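Local coordinates for protein monalysin (Pseudomonas entomophila, PDB 4MKO) that forms beta-barrel pores in host membranes, lysing cells and damaging the intestine of Drosophila as a virulence factor of the bacterium, at residues D175-S180 and F224-Y229; G18-Y23 and K186-P191; I103-S108 and E118-T123. All blocks are in the same frame, centred on the assembly; numbering follows the deposited sequence.

The three contacts lie along one elongated chain of the aerolysin-like fold. Contacts 1 and 2 share the long strand 173-191 but use different parts of it. Their centres are about 30 Å apart, on opposite sides of the chain's centre. Contact 3 lies within the region inferred to form the pore, and along the chain it is nested inside the loop that contact 2 closes. Its centre is about 16 Å from that of contact 1 and about 22 Å from that of contact 2. No two of the contacts touch. Near contact 3, a mercury ion lies about 6 Å from the side chain of Asn105; another bound mercury ion lies about 5 Å from the side chain of Leu20 in contact 2.

Contact 1: D175-S180 and F224-Y229; sequences DLYYLS and FDWSAY
Tyr177 meets Phe224 and Trp226 in a small aromatic cluster. It joins strand 173-191 of the aerolysin-like beta sheet to the chain segment after strand 219-220. The backbones stay well apart, with CA of Tyr177 10.8 Å from CA of Phe224. The rings span this gap, and no hydrogen bond crosses it.

The Tyr177 and Phe224 side chains run past each other from opposite sides of the gap. CE1 of Phe224 sits at the edge of the Tyr177 ring, 3.6 Å from its CE2. The two ring planes stand at 72° and the pair is oblique. Tyr177 has CG anti to its carbonyl carbon (chi1 -73°), which carries the ring out from the strand toward the other segment. Trp226 comes from the direction opposite to Tyr177. One face of its indole is also packed by CB of Phe224, toward the rim.

Polar bonds shape the second segment. Asp225 OD1 accepts from Ser227 N at 3.2 Å, which makes an Asx turn, and from Ser227 OG at 2.7 Å. Both donors come from the same face of the carboxylate. Asp225 OD2 forms a salt bridge with Arg234. Around the rings, Phe224 also touches Tyr51 and Arg53 of strand 46-67, and Ala148 of strand 136-151.

At the far end of the tyrosine, its OH lies 3.4 Å from CH2 of Trp226.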
loop_
_atom_site.group_PDB
_atom_site.type_symbol
_atom_site.label_atom_id
_atom_site.label_comp_id
_atom_site.label_asym_id
_atom_site.label_seq_id
_atom_site.Cartn_x
_atom_site.Cartn_y
_atom_site.Cartn_z
ATOM N N ASP A 175 8.789 -14.547 14.536
ATOM C CA ASP A 175 7.775 -13.819 13.755
ATOM C C ASP A 175 8.390 -13.149 12.540
ATOM O O ASP A 175 9.582 -12.824 12.564
ATOM C CB ASP A 175 7.065 -12.794 14.652
ATOM C CG ASP A 175 6.124 -13.411 15.674
ATOM O OD1 ASP A 175 5.976 -14.651 15.676
ATOM O OD2 ASP A 175 5.534 -12.655 16.463
ATOM N N LEU A 176 7.594 -12.950 11.472
ATOM C CA LEU A 176 8.079 -12.328 10.243
ATOM C C LEU A 176 7.312 -11.031 9.966
ATOM O O LEU A 176 6.091 -11.054 9.792
ATOM C CB LEU A 176 7.960 -13.303 9.054
ATOM C CG LEU A 176 8.498 -12.807 7.707
ATOM C CD1 LEU A 176 10.022 -12.590 7.740
ATOM C CD2 LEU A 176 8.155 -13.782 6.576
ATOM N N TYR A 177 8.038 -9.910 9.921
ATOM C CA TYR A 177 7.459 -8.597 9.679
ATOM C C TYR A 177 7.817 -8.172 8.281
ATOM O O TYR A 177 8.981 -8.234 7.900
ATOM C CB TYR A 177 8.011 -7.552 10.669
ATOM C CG TYR A 177 7.477 -7.702 12.074
ATOM C CD1 TYR A 177 7.967 -8.688 12.926
ATOM C CD2 TYR A 177 6.488 -6.849 12.557
ATOM C CE1 TYR A 177 7.461 -8.842 14.219
ATOM C CE2 TYR A 177 5.995 -6.974 13.857
ATOM C CZ TYR A 177 6.484 -7.976 14.681
ATOM O OH TYR A 177 6.026 -8.084 15.965
ATOM N N TYR A 178 6.821 -7.743 7.511
ATOM C CA TYR A 178 7.054 -7.294 6.143
ATOM C C TYR A 178 5.915 -6.352 5.725
ATOM O O TYR A 178 4.903 -6.253 6.436
ATOM C CB TYR A 178 7.160 -8.513 5.170
ATOM C CG TYR A 178 5.836 -9.229 5.008
ATOM C CD1 TYR A 178 5.395 -10.150 5.961
ATOM C CD2 TYR A 178 4.978 -8.918 3.951
ATOM C CE1 TYR A 178 4.160 -10.786 5.836
ATOM C CE2 TYR A 178 3.726 -9.524 3.836
ATOM C CZ TYR A 178 3.330 -10.471 4.770
ATOM O OH TYR A 178 2.073 -11.030 4.692
ATOM N N LEU A 179 6.074 -5.675 4.575
ATOM C CA LEU A 179 5.003 -4.837 4.041
ATOM C C LEU A 179 4.485 -5.432 2.743
ATOM O O LEU A 179 5.245 -6.038 1.997
ATOM C CB LEU A 179 5.482 -3.398 3.732
ATOM C CG LEU A 179 6.221 -2.616 4.826
ATOM C CD1 LEU A 179 6.555 -1.194 4.320
ATOM C CD2 LEU A 179 5.393 -2.520 6.111
ATOM N N SER A 180 3.202 -5.174 2.434
ATOM C CA SER A 180 2.623 -5.519 1.145
ATOM C C SER A 180 1.907 -4.294 0.623
ATOM O O SER A 180 1.666 -3.345 1.374
ATOM C CB SER A 180 1.664 -6.698 1.240
ATOM O OG SER A 180 0.398 -6.325 1.738
ATOM N N PHE A 224 1.374 -2.151 15.968
ATOM C CA PHE A 224 0.314 -3.124 15.721
ATOM C C PHE A 224 -0.554 -3.161 16.968
ATOM O O PHE A 224 -0.056 -3.002 18.100
ATOM C CB PHE A 224 0.884 -4.510 15.519
ATOM C CG PHE A 224 1.485 -4.751 14.163
ATOM C CD1 PHE A 224 2.821 -4.468 13.920
ATOM C CD2 PHE A 224 0.715 -5.267 13.125
ATOM C CE1 PHE A 224 3.388 -4.722 12.669
ATOM C CE2 PHE A 224 1.282 -5.514 11.867
ATOM C CZ PHE A 224 2.622 -5.241 11.652
ATOM N N ASP A 225 -1.851 -3.404 16.762
ATOM C CA ASP A 225 -2.788 -3.565 17.866
ATOM C C ASP A 225 -3.039 -5.087 18.058
ATOM O O ASP A 225 -3.877 -5.676 17.368
ATOM C CB ASP A 225 -4.079 -2.780 17.604
ATOM C CG ASP A 225 -5.189 -3.059 18.606
ATOM O OD1 ASP A 225 -4.873 -3.516 19.753
ATOM O OD2 ASP A 225 -6.366 -2.860 18.249
ATOM N N TRP A 226 -2.307 -5.715 19.011
ATOM C CA TRP A 226 -2.405 -7.160 19.233
ATOM C C TRP A 226 -3.778 -7.641 19.723
ATOM O O TRP A 226 -4.062 -8.839 19.627
ATOM C CB TRP A 226 -1.304 -7.666 20.169
ATOM C CG TRP A 226 0.071 -7.141 19.863
ATOM C CD1 TRP A 226 0.892 -6.477 20.726
ATOM C CD2 TRP A 226 0.814 -7.307 18.644
ATOM N NE1 TRP A 226 2.102 -6.220 20.129
ATOM C CE2 TRP A 226 2.075 -6.694 18.840
ATOM C CE3 TRP A 226 0.525 -7.879 17.384
ATOM C CZ2 TRP A 226 3.043 -6.630 17.829
ATOM C CZ3 TRP A 226 1.499 -7.837 16.389
ATOM C CH2 TRP A 226 2.750 -7.239 16.625
ATOM N N SER A 227 -4.632 -6.720 20.207
ATOM C CA SER A 227 -5.991 -7.063 20.658
ATOM C C SER A 227 -6.853 -7.615 19.520
ATOM O O SER A 227 -7.892 -8.223 19.798
ATOM C CB SER A 227 -6.669 -5.881 21.342
ATOM O OG SER A 227 -7.066 -4.895 20.406
ATOM N N ALA A 228 -6.411 -7.452 18.236
ATOM C CA ALA A 228 -7.102 -8.041 17.080
ATOM C C ALA A 228 -7.303 -9.553 17.317
ATOM O O ALA A 228 -8.358 -10.085 16.980
ATOM C CB ALA A 228 -6.284 -7.837 15.807
ATOM N N TYR A 229 -6.295 -10.241 17.920
ATOM C CA TYR A 229 -6.412 -11.692 18.161
ATOM C C TYR A 229 -7.649 -12.050 19.010
ATOM O O TYR A 229 -8.263 -13.083 18.773
ATOM C CB TYR A 229 -5.147 -12.252 18.838
ATOM C CG TYR A 229 -5.033 -13.758 18.729
ATOM C CD1 TYR A 229 -5.658 -14.594 19.654
ATOM C CD2 TYR A 229 -4.261 -14.351 17.730
ATOM C CE1 TYR A 229 -5.558 -15.983 19.559
ATOM C CE2 TYR A 229 -4.139 -15.741 17.638
ATOM C CZ TYR A 229 -4.789 -16.551 18.557
ATOM O OH TYR A 229 -4.673 -17.922 18.477
#

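Contact 2: G18-Y23 and K186-P191; sequences GYLLDY and KRVIVP. With ACT (acetate ion), chain J.
Leu20 packs on Val188 across this surface contact. Leu20 is in the last turn of helix 12-20, and Val188 is on strand 173-191. The touching methyls are CD1 of Leu20 and CG2 of Val188, 4.3 Å apart. The CB atoms of both residues are directed toward the opposite segment. Leu59 of strand 46-67 touches both side chains, so the pair belongs to a wider apolar patch.

Tyr23 makes the second meeting, in the loop beyond the helix. Its ring approaches Val190 obliquely, and CE1 lies 4.4 Å from CG1 of the valine. The carbonyl O of Leu20 lies over one face of the same ring, toward its rim. Tyr23 is exposed, whereas Val190 is buried and also touches Tyr141 and Ala195.

Lys186 forms the third meeting, at the other end of the strand segment. Its CD lies 4.4 Å from CD1 of Leu20, so the aliphatic part of the chain lies beside the leucine. Beyond CD the chain bends at chi3 (-74°) and carries the amino group away from Leu20, toward Asp17 of helix 12-20. There NZ donates to O of an acetate ion at 2.8 Å and makes a salt bridge with Asp17. The acetate probably comes from the crystallisation liquor. Lys186 has two conformers; these two polar contacts are those of one of them and are less certain.

Val188, Val190 and Lys186 project from the same side of the strand. The CB atoms of Arg187 and Ile189 point away, and both side chains touch strand 124-133. This is the usual alternation of a beta strand; here the end of helix 12-20 and the loop after it pack on one face of the strand, in the long sheet of the aerolysin-like fold.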
loop_
_atom_site.group_PDB
_atom_site.type_symbol
_atom_site.label_atom_id
_atom_site.label_comp_id
_atom_site.label_asym_id
_atom_site.label_seq_id
_atom_site.Cartn_x
_atom_site.Cartn_y
_atom_site.Cartn_z
ATOM N N GLY A 18 -8.927 14.376 1.341
ATOM C CA GLY A 18 -8.612 15.725 1.821
ATOM C C GLY A 18 -7.169 16.073 1.496
ATOM O O GLY A 18 -6.869 17.147 0.963
ATOM N N TYR A 19 -6.271 15.114 1.738
ATOM C CA TYR A 19 -4.845 15.257 1.443
ATOM C C TYR A 19 -4.603 15.453 -0.063
ATOM O O TYR A 19 -3.900 16.390 -0.466
ATOM C CB TYR A 19 -4.096 14.016 1.984
ATOM C CG TYR A 19 -2.630 13.956 1.618
ATOM C CD1 TYR A 19 -1.698 14.758 2.265
ATOM C CD2 TYR A 19 -2.174 13.091 0.628
ATOM C CE1 TYR A 19 -0.340 14.687 1.951
ATOM C CE2 TYR A 19 -0.829 13.043 0.274
ATOM C CZ TYR A 19 0.085 13.840 0.938
ATOM O OH TYR A 19 1.407 13.797 0.572
ATOM N N LEU A 20 -5.202 14.589 -0.897
ATOM C CA LEU A 20 -4.984 14.654 -2.340
ATOM C C LEU A 20 -5.669 15.819 -3.027
ATOM O O LEU A 20 -5.199 16.225 -4.094
ATOM C CB LEU A 20 -5.375 13.343 -3.031
ATOM C CG LEU A 20 -4.569 12.084 -2.653
ATOM C CD1 LEU A 20 -5.215 10.850 -3.257
ATOM C CD2 LEU A 20 -3.119 12.198 -3.121
ATOM N N LEU A 21 -6.783 16.334 -2.444
ATOM C CA LEU A 21 -7.556 17.440 -3.045
ATOM C C LEU A 21 -7.030 18.802 -2.636
ATOM O O LEU A 21 -7.555 19.831 -3.081
ATOM C CB LEU A 21 -9.045 17.321 -2.752
ATOM C CG LEU A 21 -9.768 16.129 -3.421
ATOM C CD1 LEU A 21 -11.128 15.969 -2.847
ATOM C CD2 LEU A 21 -9.808 16.277 -4.930
ATOM N N ASP A 22 -5.957 18.799 -1.829
ATOM C CA ASP A 22 -5.270 20.012 -1.419
ATOM C C ASP A 22 -4.136 20.201 -2.426
ATOM O O ASP A 22 -3.083 19.550 -2.333
ATOM C CB ASP A 22 -4.749 19.884 0.025
ATOM C CG ASP A 22 -3.777 20.982 0.436
ATOM O OD1 ASP A 22 -3.788 22.051 -0.200
ATOM O OD2 ASP A 22 -3.015 20.766 1.383
ATOM N N TYR A 23 -4.391 21.031 -3.437
ATOM C CA TYR A 23 -3.445 21.297 -4.501
ATOM C C TYR A 23 -2.514 22.450 -4.201
ATOM O O TYR A 23 -1.802 22.883 -5.105
ATOM C CB TYR A 23 -4.152 21.503 -5.851
ATOM C CG TYR A 23 -4.886 20.286 -6.359
ATOM C CD1 TYR A 23 -4.190 19.191 -6.873
ATOM C CD2 TYR A 23 -6.274 20.231 -6.346
ATOM C CE1 TYR A 23 -4.863 18.053 -7.324
ATOM C CE2 TYR A 23 -6.957 19.112 -6.826
ATOM C CZ TYR A 23 -6.246 18.020 -7.296
ATOM O OH TYR A 23 -6.912 16.926 -7.793
ATOM N N LYS A 186 -8.275 4.736 -7.768
ATOM C CA LYS A 186 -8.100 6.176 -7.662
ATOM C C LYS A 186 -6.811 6.574 -8.366
ATOM O O LYS A 186 -5.757 5.961 -8.142
ATOM C CB LYS A 186 -8.049 6.541 -6.178
ATOM C CG LYS A 186 -8.271 7.992 -5.861
ATOM C CD LYS A 186 -8.525 8.203 -4.373
ATOM C CE LYS A 186 -9.903 7.758 -3.930
ATOM N NZ LYS A 186 -10.155 8.117 -2.512
ATOM N N ARG A 187 -6.901 7.577 -9.226
ATOM C CA ARG A 187 -5.749 8.077 -9.958
ATOM C C ARG A 187 -5.757 9.604 -9.923
ATOM O O ARG A 187 -6.822 10.218 -9.900
ATOM C CB ARG A 187 -5.720 7.532 -11.402
ATOM C CG ARG A 187 -6.820 8.080 -12.324
ATOM C CD ARG A 187 -6.387 9.320 -13.087
ATOM N NE ARG A 187 -7.493 9.876 -13.876
ATOM C CZ ARG A 187 -8.394 10.752 -13.440
ATOM N NH1 ARG A 187 -8.367 11.176 -12.180
ATOM N NH2 ARG A 187 -9.346 11.195 -14.255
ATOM N N VAL A 188 -4.569 10.193 -9.965
ATOM C CA VAL A 188 -4.363 11.632 -9.903
ATOM C C VAL A 188 -3.671 12.054 -11.185
ATOM O O VAL A 188 -2.738 11.385 -11.613
ATOM C CB VAL A 188 -3.484 11.980 -8.660
ATOM C CG1 VAL A 188 -3.180 13.480 -8.571
ATOM C CG2 VAL A 188 -4.138 11.489 -7.359
ATOM N N ILE A 189 -4.079 13.198 -11.747
ATOM C CA ILE A 189 -3.418 13.806 -12.912
ATOM C C ILE A 189 -3.005 15.206 -12.488
ATOM O O ILE A 189 -3.849 15.974 -12.035
ATOM C CB ILE A 189 -4.286 13.816 -14.213
ATOM C CG1 ILE A 189 -4.808 12.400 -14.581
ATOM C CG2 ILE A 189 -3.459 14.400 -15.372
ATOM C CD1 ILE A 189 -5.800 12.388 -15.756
ATOM N N VAL A 190 -1.703 15.531 -12.589
ATOM C CA VAL A 190 -1.201 16.849 -12.211
ATOM C C VAL A 190 -0.324 17.445 -13.313
ATOM O O VAL A 190 0.443 16.690 -13.924
ATOM C CB VAL A 190 -0.464 16.888 -10.840
ATOM C CG1 VAL A 190 -1.426 16.658 -9.668
ATOM C CG2 VAL A 190 0.710 15.920 -10.794
ATOM N N PRO A 191 -0.330 18.791 -13.515
ATOM C CA PRO A 191 0.618 19.385 -14.477
ATOM C C PRO A 191 2.042 19.125 -13.991
ATOM O O PRO A 191 2.252 19.029 -12.776
ATOM C CB PRO A 191 0.303 20.895 -14.415
ATOM C CG PRO A 191 -1.058 20.984 -13.821
ATOM C CD PRO A 191 -1.124 19.839 -12.845
HETATM C C ACT J . -13.606 6.412 -1.918
HETATM O O ACT J . -12.492 6.918 -1.688
HETATM O OXT ACT J . -14.137 5.483 -1.244
HETATM C CH3 ACT J . -14.383 6.978 -3.113
#

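Contact 3: I103-S108 and E118-T123; sequences IVNVGS and ESWSTT
Helix 103-107 faces a type I beta turn from Glu118 to Ser121, and the nearest CA atoms, those of Asn105 and Ser119, are 10.3 Å apart. Trp120 spans the gap. It has CG anti to its carbonyl carbon (chi1 -65°), which sends the indole toward the helix. Its benzene-ring atom CZ2 meets both helix side chains. CG1 of Val104 lies 3.8 Å from it, and the two side chains cross at about a right angle. ND2 of Asn105 lies 3.6 Å from the same CZ2. The Asn105 amide and the indole are turned only 26° from each other.

The polar ends have a common partner. Asp102 OD1, just before the helix, accepts from both ND2 of Asn105 and NE1 of Trp120, tying amide to indole. OD1 of Asn105 is hydrogen-bonded to the hydroxyl of Tyr147, whose ring also meets Trp120. OG of Ser108 donates to the carbonyl O of Val104 at 2.8 Å.

Both segments lie in the region inferred to form the pore. Val104 also packs on Pro54 of strand 46-67 and Val37 of strand 29-43, while Thr122 and Thr123, after the turn, touch helix 85-90 and lead into strand 124-133.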
loop_
_atom_site.group_PDB
_atom_site.type_symbol
_atom_site.label_atom_id
_atom_site.label_comp_id
_atom_site.label_asym_id
_atom_site.label_seq_id
_atom_site.Cartn_x
_atom_site.Cartn_y
_atom_site.Cartn_z
ATOM N N ILE A 103 -11.683 -6.991 5.581
ATOM C CA ILE A 103 -12.247 -6.395 6.808
ATOM C C ILE A 103 -11.266 -5.333 7.370
ATOM O O ILE A 103 -11.704 -4.436 8.088
ATOM C CB ILE A 103 -12.631 -7.426 7.909
ATOM C CG1 ILE A 103 -11.386 -8.167 8.471
ATOM C CG2 ILE A 103 -13.721 -8.389 7.415
ATOM C CD1 ILE A 103 -11.575 -8.699 9.868
ATOM N N VAL A 104 -9.955 -5.436 7.046
ATOM C CA VAL A 104 -8.964 -4.450 7.507
ATOM C C VAL A 104 -9.287 -3.069 6.899
ATOM O O VAL A 104 -9.159 -2.060 7.586
ATOM C CB VAL A 104 -7.480 -4.877 7.274
ATOM C CG1 VAL A 104 -7.091 -4.862 5.799
ATOM C CG2 VAL A 104 -6.513 -4.019 8.107
ATOM N N ASN A 105 -9.759 -3.059 5.645
ATOM C CA ASN A 105 -10.115 -1.839 4.914
ATOM C C ASN A 105 -11.422 -1.279 5.405
ATOM O O ASN A 105 -11.495 -0.104 5.782
ATOM C CB ASN A 105 -10.079 -2.085 3.407
ATOM C CG ASN A 105 -8.662 -2.055 2.878
ATOM O OD1 ASN A 105 -7.790 -1.361 3.438
ATOM N ND2 ASN A 105 -8.404 -2.772 1.784
ATOM N N VAL A 106 -12.425 -2.151 5.551
ATOM C CA VAL A 106 -13.720 -1.734 6.067
ATOM C C VAL A 106 -13.595 -1.093 7.462
ATOM O O VAL A 106 -14.097 0.013 7.660
ATOM C CB VAL A 106 -14.763 -2.883 6.009
ATOM C CG1 VAL A 106 -16.093 -2.455 6.632
ATOM C CG2 VAL A 106 -14.956 -3.360 4.566
ATOM N N GLY A 107 -12.842 -1.737 8.365
ATOM C CA GLY A 107 -12.648 -1.241 9.714
ATOM C C GLY A 107 -11.833 0.041 9.774
ATOM O O GLY A 107 -11.953 0.793 10.736
ATOM N N SER A 108 -11.012 0.296 8.736
ATOM C CA SER A 108 -10.152 1.498 8.630
ATOM C C SER A 108 -10.807 2.590 7.774
ATOM O O SER A 108 -10.169 3.613 7.495
ATOM C CB SER A 108 -8.801 1.125 8.024
ATOM O OG SER A 108 -8.133 0.180 8.845
ATOM N N GLU A 118 -10.962 -9.367 -6.529
ATOM C CA GLU A 118 -9.910 -8.595 -7.182
ATOM C C GLU A 118 -8.962 -7.857 -6.222
ATOM O O GLU A 118 -7.778 -7.772 -6.513
ATOM C CB GLU A 118 -10.550 -7.512 -8.062
ATOM C CG GLU A 118 -11.118 -7.967 -9.396
ATOM C CD GLU A 118 -11.892 -6.881 -10.131
ATOM O OE1 GLU A 118 -12.163 -5.807 -9.541
ATOM O OE2 GLU A 118 -12.232 -7.113 -11.313
ATOM N N SER A 119 -9.504 -7.244 -5.162
ATOM C CA SER A 119 -8.798 -6.343 -4.248
ATOM C C SER A 119 -7.442 -6.839 -3.722
ATOM O O SER A 119 -6.486 -6.044 -3.675
ATOM C CB SER A 119 -9.702 -5.967 -3.079
ATOM O OG SER A 119 -10.840 -5.253 -3.536
ATOM N N TRP A 120 -7.361 -8.146 -3.346
ATOM C CA TRP A 120 -6.163 -8.739 -2.734
ATOM C C TRP A 120 -5.566 -9.871 -3.571
ATOM O O TRP A 120 -4.741 -10.656 -3.089
ATOM C CB TRP A 120 -6.498 -9.209 -1.316
ATOM C CG TRP A 120 -6.846 -8.089 -0.374
ATOM C CD1 TRP A 120 -8.077 -7.540 -0.164
ATOM C CD2 TRP A 120 -5.934 -7.371 0.471
ATOM N NE1 TRP A 120 -7.999 -6.541 0.786
ATOM C CE2 TRP A 120 -6.690 -6.408 1.185
ATOM C CE3 TRP A 120 -4.551 -7.481 0.730
ATOM C CZ2 TRP A 120 -6.123 -5.590 2.170
ATOM C CZ3 TRP A 120 -3.987 -6.655 1.692
ATOM C CH2 TRP A 120 -4.769 -5.716 2.396
ATOM N N SER A 121 -5.971 -9.938 -4.837
ATOM C CA SER A 121 -5.506 -10.964 -5.759
ATOM C C SER A 121 -4.200 -10.537 -6.431
ATOM O O SER A 121 -3.553 -9.557 -6.017
ATOM C CB SER A 121 -6.596 -11.255 -6.799
ATOM O OG SER A 121 -6.320 -12.445 -7.520
ATOM N N THR A 122 -3.800 -11.277 -7.480
ATOM C CA THR A 122 -2.612 -10.968 -8.253
ATOM C C THR A 122 -2.854 -9.706 -9.078
ATOM O O THR A 122 -4.014 -9.381 -9.366
ATOM C CB THR A 122 -2.222 -12.169 -9.140
ATOM O OG1 THR A 122 -3.325 -12.497 -9.986
ATOM C CG2 THR A 122 -1.790 -13.393 -8.319
ATOM N N THR A 123 -1.768 -9.000 -9.447
ATOM C CA THR A 123 -1.822 -7.788 -10.264
ATOM C C THR A 123 -2.554 -8.070 -11.585
ATOM O O THR A 123 -2.223 -9.031 -12.302
ATOM C CB THR A 123 -0.413 -7.254 -10.599
ATOM O OG1 THR A 123 0.434 -7.302 -9.443
ATOM C CG2 THR A 123 -0.446 -5.832 -11.150
#